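PDB 5O6M: Polyphosphate:AMP phosphotransferase from Meiothermus ruber H328, which transfers phosphate from inorganic polyphosphate to nucleotides, converting AMP to ADP and ADP to ATP. Local coordinates for residues 225-230 and 237-242. The protein carries 1 engineered substitution. Residues are numbered along the deposited sequence; the frame is centred on the assembly and turned at random.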
ATOM      1  N   TYR D 225     -11.572  27.861   1.811  1.00 51.52           N
ATOM      2  CA  TYR D 225     -12.844  28.515   1.546  1.00 52.01           C
ATOM      3  C   TYR D 225     -13.806  28.180   2.673  1.00 52.49           C
ATOM      4  O   TYR D 225     -14.013  27.003   2.986  1.00 54.17           O
ATOM      5  CB  TYR D 225     -13.439  28.078   0.208  1.00 45.91           C
ATOM      6  CG  TYR D 225     -12.592  28.440  -0.985  1.00 55.95           C
ATOM      7  CD1 TYR D 225     -12.732  29.670  -1.617  1.00 53.10           C
ATOM      8  CD2 TYR D 225     -11.651  27.549  -1.484  1.00 51.23           C
ATOM      9  CE1 TYR D 225     -11.955  30.001  -2.711  1.00 57.93           C
ATOM     10  CE2 TYR D 225     -10.873  27.870  -2.578  1.00 53.83           C
ATOM     11  CZ  TYR D 225     -11.027  29.093  -3.186  1.00 53.49           C
ATOM     12  OH  TYR D 225     -10.246  29.401  -4.274  1.00 68.79           O
ATOM     13  N   VAL D 226     -14.371  29.209   3.290  1.00 60.42           N
ATOM     14  CA  VAL D 226     -15.432  29.034   4.273  1.00 57.56           C
ATOM     15  C   VAL D 226     -16.753  29.044   3.518  1.00 62.82           C
ATOM     16  O   VAL D 226     -17.059  30.000   2.797  1.00 64.46           O
ATOM     17  CB  VAL D 226     -15.391  30.128   5.348  1.00 59.12           C
ATOM     18  CG1 VAL D 226     -16.548  29.953   6.321  1.00 58.48           C
ATOM     19  CG2 VAL D 226     -14.063  30.092   6.083  1.00 65.97           C
ATOM     20  N   ILE D 227     -17.525  27.972   3.667  1.00 59.67           N
ATOM     21  CA  ILE D 227     -18.745  27.749   2.903  1.00 54.26           C
ATOM     22  C   ILE D 227     -19.929  27.894   3.857  1.00 61.17           C
ATOM     23  O   ILE D 227     -20.099  27.063   4.763  1.00 55.15           O
ATOM     24  CB  ILE D 227     -18.748  26.372   2.225  1.00 57.55           C
ATOM     25  CG1 ILE D 227     -17.498  26.195   1.352  1.00 49.24           C
ATOM     26  CG2 ILE D 227     -20.032  26.177   1.415  1.00 54.73           C
ATOM     27  CD1 ILE D 227     -17.391  27.208   0.227  1.00 50.27           C
ATOM     28  N   PRO D 228     -20.749  28.941   3.724  1.00 62.16           N
ATOM     29  CA  PRO D 228     -22.000  28.980   4.490  1.00 65.97           C
ATOM     30  C   PRO D 228     -22.809  27.734   4.177  1.00 57.05           C
ATOM     31  O   PRO D 228     -23.244  27.542   3.037  1.00 58.81           O
ATOM     32  CB  PRO D 228     -22.690  30.256   3.993  1.00 64.66           C
ATOM     33  CG  PRO D 228     -21.591  31.080   3.385  1.00 63.73           C
ATOM     34  CD  PRO D 228     -20.611  30.095   2.820  1.00 57.77           C
ATOM     35  N   ALA D 229     -22.998  26.870   5.172  1.00 50.67           N
ATOM     36  CA  ALA D 229     -23.508  25.529   4.922  1.00 59.98           C
ATOM     37  C   ALA D 229     -24.776  25.210   5.699  1.00 60.62           C
ATOM     38  O   ALA D 229     -25.184  24.044   5.740  1.00 60.71           O
ATOM     39  CB  ALA D 229     -22.423  24.490   5.233  1.00 56.39           C
ATOM     40  N   ASN D 230     -25.416  26.203   6.321  1.00 69.74           N
ATOM     41  CA  ASN D 230     -26.705  25.931   6.948  1.00 64.29           C
ATOM     42  C   ASN D 230     -27.769  25.585   5.913  1.00 54.71           C
ATOM     43  O   ASN D 230     -28.704  24.839   6.221  1.00 59.10           O
ATOM     44  CB  ASN D 230     -27.145  27.123   7.796  1.00 59.22           C
ATOM     45  CG  ASN D 230     -26.579  27.083   9.205  1.00 70.17           C
ATOM     46  OD1 ASN D 230     -25.743  26.230   9.532  1.00 67.97           O
ATOM     47  ND2 ASN D 230     -27.032  28.000  10.047  1.00 61.49           N
ATOM     48  N   TRP D 237     -24.314  24.640  -4.190  1.00 60.03           N
ATOM     49  CA  TRP D 237     -24.083  25.538  -5.320  1.00 60.33           C
ATOM     50  C   TRP D 237     -22.723  26.220  -5.213  1.00 54.15           C
ATOM     51  O   TRP D 237     -21.973  26.292  -6.193  1.00 58.35           O
ATOM     52  CB  TRP D 237     -25.184  26.596  -5.415  1.00 61.97           C
ATOM     53  CG  TRP D 237     -24.859  27.630  -6.464  1.00 58.28           C
ATOM     54  CD1 TRP D 237     -25.093  27.532  -7.808  1.00 61.42           C
ATOM     55  CD2 TRP D 237     -24.185  28.879  -6.266  1.00 55.28           C
ATOM     56  NE1 TRP D 237     -24.632  28.655  -8.454  1.00 53.17           N
ATOM     57  CE2 TRP D 237     -24.068  29.497  -7.530  1.00 67.89           C
ATOM     58  CE3 TRP D 237     -23.680  29.542  -5.143  1.00 57.34           C
ATOM     59  CZ2 TRP D 237     -23.468  30.744  -7.700  1.00 67.59           C
ATOM     60  CZ3 TRP D 237     -23.082  30.782  -5.316  1.00 59.71           C
ATOM     61  CH2 TRP D 237     -22.983  31.369  -6.585  1.00 54.98           C
ATOM     62  N   LEU D 238     -22.393  26.742  -4.028  1.00 55.00           N
ATOM     63  CA  LEU D 238     -21.161  27.510  -3.878  1.00 60.96           C
ATOM     64  C   LEU D 238     -19.935  26.628  -4.073  1.00 56.58           C
ATOM     65  O   LEU D 238     -18.998  27.000  -4.790  1.00 53.23           O
ATOM     66  CB  LEU D 238     -21.126  28.191  -2.509  1.00 55.96           C
ATOM     67  CG  LEU D 238     -19.906  29.083  -2.277  1.00 57.81           C
ATOM     68  CD1 LEU D 238     -19.754  30.091  -3.408  1.00 47.18           C
ATOM     69  CD2 LEU D 238     -20.003  29.787  -0.936  1.00 56.06           C
ATOM     70  N   VAL D 239     -19.924  25.448  -3.449  1.00 52.48           N
ATOM     71  CA  VAL D 239     -18.808  24.529  -3.649  1.00 49.26           C
ATOM     72  C   VAL D 239     -18.679  24.180  -5.124  1.00 50.54           C
ATOM     73  O   VAL D 239     -17.573  24.142  -5.676  1.00 50.77           O
ATOM     74  CB  VAL D 239     -18.972  23.272  -2.777  1.00 49.63           C
ATOM     75  CG1 VAL D 239     -17.969  22.208  -3.195  1.00 46.98           C
ATOM     76  CG2 VAL D 239     -18.789  23.621  -1.305  1.00 45.19           C
ATOM     77  N   SER D 240     -19.807  23.917  -5.786  1.00 58.40           N
ATOM     78  CA  SER D 240     -19.769  23.597  -7.209  1.00 56.54           C
ATOM     79  C   SER D 240     -19.164  24.737  -8.021  1.00 53.74           C
ATOM     80  O   SER D 240     -18.321  24.509  -8.896  1.00 49.39           O
ATOM     81  CB  SER D 240     -21.176  23.275  -7.709  1.00 51.63           C
ATOM     82  OG  SER D 240     -21.712  22.161  -7.018  1.00 66.49           O
ATOM     83  N   HIS D 241     -19.574  25.977  -7.740  1.00 54.94           N
ATOM     84  CA  HIS D 241     -19.055  27.107  -8.507  1.00 58.76           C
ATOM     85  C   HIS D 241     -17.549  27.237  -8.344  1.00 57.26           C
ATOM     86  O   HIS D 241     -16.811  27.350  -9.329  1.00 60.17           O
ATOM     87  CB  HIS D 241     -19.746  28.406  -8.093  1.00 58.04           C
ATOM     88  CG  HIS D 241     -19.156  29.620  -8.740  1.00 69.88           C
ATOM     89  ND1 HIS D 241     -19.412  29.962 -10.051  1.00 74.74           N
ATOM     90  CD2 HIS D 241     -18.312  30.565  -8.263  1.00 75.19           C
ATOM     91  CE1 HIS D 241     -18.752  31.067 -10.352  1.00 79.18           C
ATOM     92  NE2 HIS D 241     -18.078  31.454  -9.284  1.00 71.47           N
ATOM     93  N   ILE D 242     -17.072  27.213  -7.100  1.00 57.82           N
ATOM     94  CA  ILE D 242     -15.642  27.356  -6.858  1.00 50.32           C
ATOM     95  C   ILE D 242     -14.873  26.243  -7.557  1.00 52.50           C
ATOM     96  O   ILE D 242     -13.860  26.491  -8.221  1.00 50.65           O
ATOM     97  CB  ILE D 242     -15.366  27.392  -5.343  1.00 60.25           C
ATOM     98  CG1 ILE D 242     -15.970  28.668  -4.736  1.00 54.91           C
ATOM     99  CG2 ILE D 242     -13.876  27.279  -5.052  1.00 56.37           C
ATOM    100  CD1 ILE D 242     -16.115  28.646  -3.234  1.00 55.27           C
TER
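Ile227 and Ile242 meet end to end where the last strand of the sheet faces the helix that follows it, their CD1 methyls 4.0 Å apart. Ile227 has the larger share of buried surface: its CD1 reaches Leu238 and Ile242, while CG1 and CG2 both meet Val239 CG2. CG1 stands anti to the carbonyl carbon (chi1 -55°), and with the turn about CB-CG1 this brings CD1 between Leu238 and Ile242; its CD1 lies 3.9 Å from Leu238 CD2. Val239 comes in from another quarter, crossing Ile227 at about a right angle. Isoleucine suits this place because its long branch reaches two helix residues while the branch point at CB gives Val239 a second carbon to pack on, and beta-branched residues also favour strand conformation.

Ile242 is shared in a similar way. Its CD1 bridges Ile227 and Tyr225, whereas CG2 sits over the centre of the Tyr225 ring, 3.9 Å from the centroid and only 13° off the normal, a CH-pi contact. The flat aromatic face offers this methyl a broad apolar seat. An alanine in place of Tyr225 would probably open a gap beneath Ile242, leaving its CG2 without the ring on which it rests. Leu238, one turn before Ile242, also touches Pro228, CD2 to CD at 3.8 Å, the proline ring adding apolar surface at the strand's end.

No hydrogen bond crosses the interface, so the two segments are joined by apolar packing, with axes 9.0 Å apart and running at 148°, roughly antiparallel, as expected of a helix returning along a parallel sheet of the P-loop NTPase type. Strand 224-228 is an outermost strand within the chain, bonded through its backbone to strand 161-169, whose Phe166 touches both isoleucines. Val239 also touches Thr73 and Val77 of helix 70-77, and helix 29-53 meets Trp237, Ser240 and His241.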